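Local coordinates for protein ML032222a iGluR (Mnemiopsis leidyi, PDB 4YKI) that probably forms glycine-activated, glutamate-receptor-type ion channels, its extracellular ligand-binding domain holding glycine, at residues G30-W34 / Y53-Q57. Sequence-based numbering, arbitrary orientation.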
ATOM      1  N   GLY B  30     -24.354   5.326 -20.852  1.00 16.68           N
ATOM      2  CA  GLY B  30     -22.914   5.510 -20.850  1.00 14.93           C
ATOM      3  C   GLY B  30     -22.318   5.700 -19.467  1.00 14.40           C
ATOM      4  O   GLY B  30     -22.691   5.027 -18.497  1.00 13.99           O
ATOM      5  N   ASN B  31     -21.377   6.627 -19.372  1.00 13.85           N
ATOM      6  CA  ASN B  31     -20.639   6.837 -18.125  1.00 13.39           C
ATOM      7  C   ASN B  31     -21.547   7.270 -16.975  1.00 13.81           C
ATOM      8  O   ASN B  31     -21.232   7.032 -15.812  1.00 14.07           O
ATOM      9  CB  ASN B  31     -19.533   7.871 -18.327  1.00 13.41           C
ATOM     10  CG  ASN B  31     -18.446   7.407 -19.282  1.00 14.27           C
ATOM     11  OD1 ASN B  31     -18.306   6.230 -19.569  1.00 14.30           O
ATOM     12  ND2 ASN B  31     -17.666   8.350 -19.767  1.00 15.01           N
ATOM     13  N   ASP B  32     -22.681   7.887 -17.313  1.00 14.35           N
ATOM     14  CA  ASP B  32     -23.639   8.369 -16.313  1.00 15.52           C
ATOM     15  C   ASP B  32     -24.246   7.269 -15.481  1.00 14.06           C
ATOM     16  O   ASP B  32     -24.799   7.550 -14.433  1.00 14.75           O
ATOM     17  CB  ASP B  32     -24.837   9.059 -16.976  1.00 20.88           C
ATOM     18  CG  ASP B  32     -24.504  10.355 -17.618  1.00 25.25           C
ATOM     19  OD1 ASP B  32     -23.479  10.964 -17.262  1.00 26.42           O
ATOM     20  OD2 ASP B  32     -25.326  10.783 -18.459  1.00 26.20           O
ATOM     21  N   CYS B  33     -24.167   6.038 -15.965  1.00 13.63           N
ATOM     22  CA  CYS B  33     -24.672   4.895 -15.216  1.00 13.37           C
ATOM     23  C   CYS B  33     -23.808   4.525 -14.020  1.00 12.57           C
ATOM     24  O   CYS B  33     -24.231   3.754 -13.164  1.00 15.14           O
ATOM     25  CB  CYS B  33     -24.821   3.678 -16.116  1.00 13.83           C
ATOM     26  SG  CYS B  33     -26.023   3.867 -17.443  1.00 16.04           S
ATOM     27  N   TRP B  34     -22.602   5.083 -13.961  1.00 11.88           N
ATOM     28  CA  TRP B  34     -21.597   4.696 -12.978  1.00 12.16           C
ATOM     29  C   TRP B  34     -21.398   5.793 -11.937  1.00 12.42           C
ATOM     30  O   TRP B  34     -21.421   6.975 -12.266  1.00 13.74           O
ATOM     31  CB  TRP B  34     -20.272   4.402 -13.672  1.00 11.80           C
ATOM     32  CG  TRP B  34     -20.321   3.209 -14.577  1.00 12.12           C
ATOM     33  CD1 TRP B  34     -20.716   3.182 -15.891  1.00 12.63           C
ATOM     34  CD2 TRP B  34     -19.967   1.864 -14.246  1.00 12.00           C
ATOM     35  NE1 TRP B  34     -20.630   1.913 -16.386  1.00 13.09           N
ATOM     36  CE2 TRP B  34     -20.161   1.084 -15.403  1.00 12.64           C
ATOM     37  CE3 TRP B  34     -19.487   1.246 -13.088  1.00 12.50           C
ATOM     38  CZ2 TRP B  34     -19.882  -0.283 -15.436  1.00 13.05           C
ATOM     39  CZ3 TRP B  34     -19.218  -0.117 -13.123  1.00 13.80           C
ATOM     40  CH2 TRP B  34     -19.426  -0.867 -14.289  1.00 13.58           C
ATOM     41  N   TYR B  53     -13.255   8.330 -21.795  1.00 11.99           N
ATOM     42  CA  TYR B  53     -13.302   6.942 -21.380  1.00 11.96           C
ATOM     43  C   TYR B  53     -14.705   6.380 -21.484  1.00 11.85           C
ATOM     44  O   TYR B  53     -15.694   7.110 -21.642  1.00 12.43           O
ATOM     45  CB  TYR B  53     -12.776   6.782 -19.931  1.00 11.91           C
ATOM     46  CG  TYR B  53     -13.584   7.547 -18.915  1.00 12.48           C
ATOM     47  CD1 TYR B  53     -13.331   8.886 -18.680  1.00 14.06           C
ATOM     48  CD2 TYR B  53     -14.637   6.949 -18.241  1.00 12.89           C
ATOM     49  CE1 TYR B  53     -14.081   9.611 -17.799  1.00 15.03           C
ATOM     50  CE2 TYR B  53     -15.408   7.677 -17.345  1.00 13.56           C
ATOM     51  CZ  TYR B  53     -15.123   9.016 -17.134  1.00 14.46           C
ATOM     52  OH  TYR B  53     -15.852   9.781 -16.268  1.00 16.46           O
ATOM     53  N   GLU B  54     -14.770   5.062 -21.402  1.00 12.02           N
ATOM     54  CA  GLU B  54     -16.010   4.329 -21.215  1.00 11.63           C
ATOM     55  C   GLU B  54     -15.698   3.141 -20.336  1.00 11.72           C
ATOM     56  O   GLU B  54     -14.548   2.725 -20.242  1.00 12.44           O
ATOM     57  CB  GLU B  54     -16.583   3.858 -22.553  1.00 12.03           C
ATOM     58  CG  GLU B  54     -15.715   2.805 -23.253  1.00 13.52           C
ATOM     59  CD  GLU B  54     -16.225   2.460 -24.625  1.00 15.52           C
ATOM     60  OE1 GLU B  54     -15.733   3.083 -25.591  1.00 17.21           O
ATOM     61  OE2 GLU B  54     -17.108   1.578 -24.731  1.00 16.44           O
ATOM     62  N   TYR B  55     -16.727   2.569 -19.724  1.00 11.45           N
ATOM     63  CA  TYR B  55     -16.576   1.381 -18.910  1.00 11.01           C
ATOM     64  C   TYR B  55     -17.102   0.158 -19.646  1.00 11.56           C
ATOM     65  O   TYR B  55     -18.164   0.220 -20.277  1.00 12.89           O
ATOM     66  CB  TYR B  55     -17.322   1.558 -17.592  1.00 11.68           C
ATOM     67  CG  TYR B  55     -16.800   2.636 -16.662  1.00 11.85           C
ATOM     68  CD1 TYR B  55     -15.623   2.454 -15.948  1.00 12.30           C
ATOM     69  CD2 TYR B  55     -17.496   3.816 -16.473  1.00 11.97           C
ATOM     70  CE1 TYR B  55     -15.163   3.419 -15.085  1.00 12.68           C
ATOM     71  CE2 TYR B  55     -17.041   4.793 -15.611  1.00 12.62           C
ATOM     72  CZ  TYR B  55     -15.882   4.581 -14.906  1.00 12.41           C
ATOM     73  OH  TYR B  55     -15.429   5.520 -14.001  1.00 12.55           O
ATOM     74  N   ILE B  56     -16.377  -0.941 -19.547  1.00 11.79           N
ATOM     75  CA  ILE B  56     -16.735  -2.208 -20.191  1.00 12.08           C
ATOM     76  C   ILE B  56     -16.715  -3.301 -19.126  1.00 11.66           C
ATOM     77  O   ILE B  56     -15.695  -3.546 -18.466  1.00 12.09           O
ATOM     78  CB  ILE B  56     -15.759  -2.577 -21.329  1.00 14.38           C
ATOM     79  CG1 ILE B  56     -15.794  -1.470 -22.400  1.00 17.05           C
ATOM     80  CG2 ILE B  56     -16.069  -3.989 -21.922  1.00 15.44           C
ATOM     81  CD1 ILE B  56     -15.013  -1.738 -23.657  1.00 18.34           C
ATOM     82  N   GLN B  57     -17.865  -3.943 -18.950  1.00 11.72           N
ATOM     83  CA  GLN B  57     -17.974  -5.049 -18.017  1.00 11.62           C
ATOM     84  C   GLN B  57     -17.744  -6.374 -18.713  1.00 12.22           C
ATOM     85  O   GLN B  57     -18.177  -6.569 -19.830  1.00 13.52           O
ATOM     86  CB  GLN B  57     -19.358  -5.059 -17.384  1.00 11.96           C
ATOM     87  CG  GLN B  57     -19.765  -3.762 -16.747  1.00 12.69           C
ATOM     88  CD  GLN B  57     -20.973  -3.937 -15.874  1.00 15.16           C
ATOM     89  OE1 GLN B  57     -20.940  -4.677 -14.887  1.00 17.72           O
ATOM     90  NE2 GLN B  57     -22.064  -3.263 -16.231  1.00 17.14           N
TER
HETATM   91  O   HOH W   1     -19.371   3.730 -19.821  1.00 14.98           O
HETATM   92  O   HOH W   2     -20.804   0.759 -19.083  1.00 15.94           O
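W34 and Y55 pack their rings obliquely, the indole five-membered ring and the phenol 4.3 Å apart between centroids with planes at 39°. This is the close part of the contact, with W34 buried: W34 CD1 comes to 3.3 Å from Y55 CD2, while the CB of Y55 lies over the indole face in a CH-pi contact. In W34, CG stands beside the backbone N and anti to the carbonyl carbon (chi1 -66°), which carries the indole across Y55 and sets its pyrrole ring against CB and CD2 of the tyrosine. F23 and M21 also pack on the indole, and the phenol hydroxyl is hydrogen-bonded to N39 of helix 37-49. At the indole edge a water joins W34 NE1 to Y55 O. Replacing W34 by an alanine would remove the indole, and is likely to leave one side of Y55 uncovered and the water on Y55 O without its NE1 donor. At the far rim of the indole, CG of Q57 comes up to the edge, 3.7 Å from W34 CZ2. The contact joins the end of the loop that the C28-C33 disulfide closes on itself, and the start of strand 34-35, to strand 52-56, an outermost strand of the parallel sheet in this periplasmic-binding-protein-like ligand-binding domain. The N31 side is more open, partly exposed, and held by one direct bond with a water beside it. The N31 amide lies nearly parallel to the Y53 ring, its ND2 over one face near the rim and 3.4 Å from Y53 CE2. From there N31 ND2 donates to Y53 O (3.0 Å, 163° at the hydrogen), approaching from above the carbonyl plane. N31 OD1 takes a hydrogen bond from a water (2.7 Å) that accepts in turn from Y55 N.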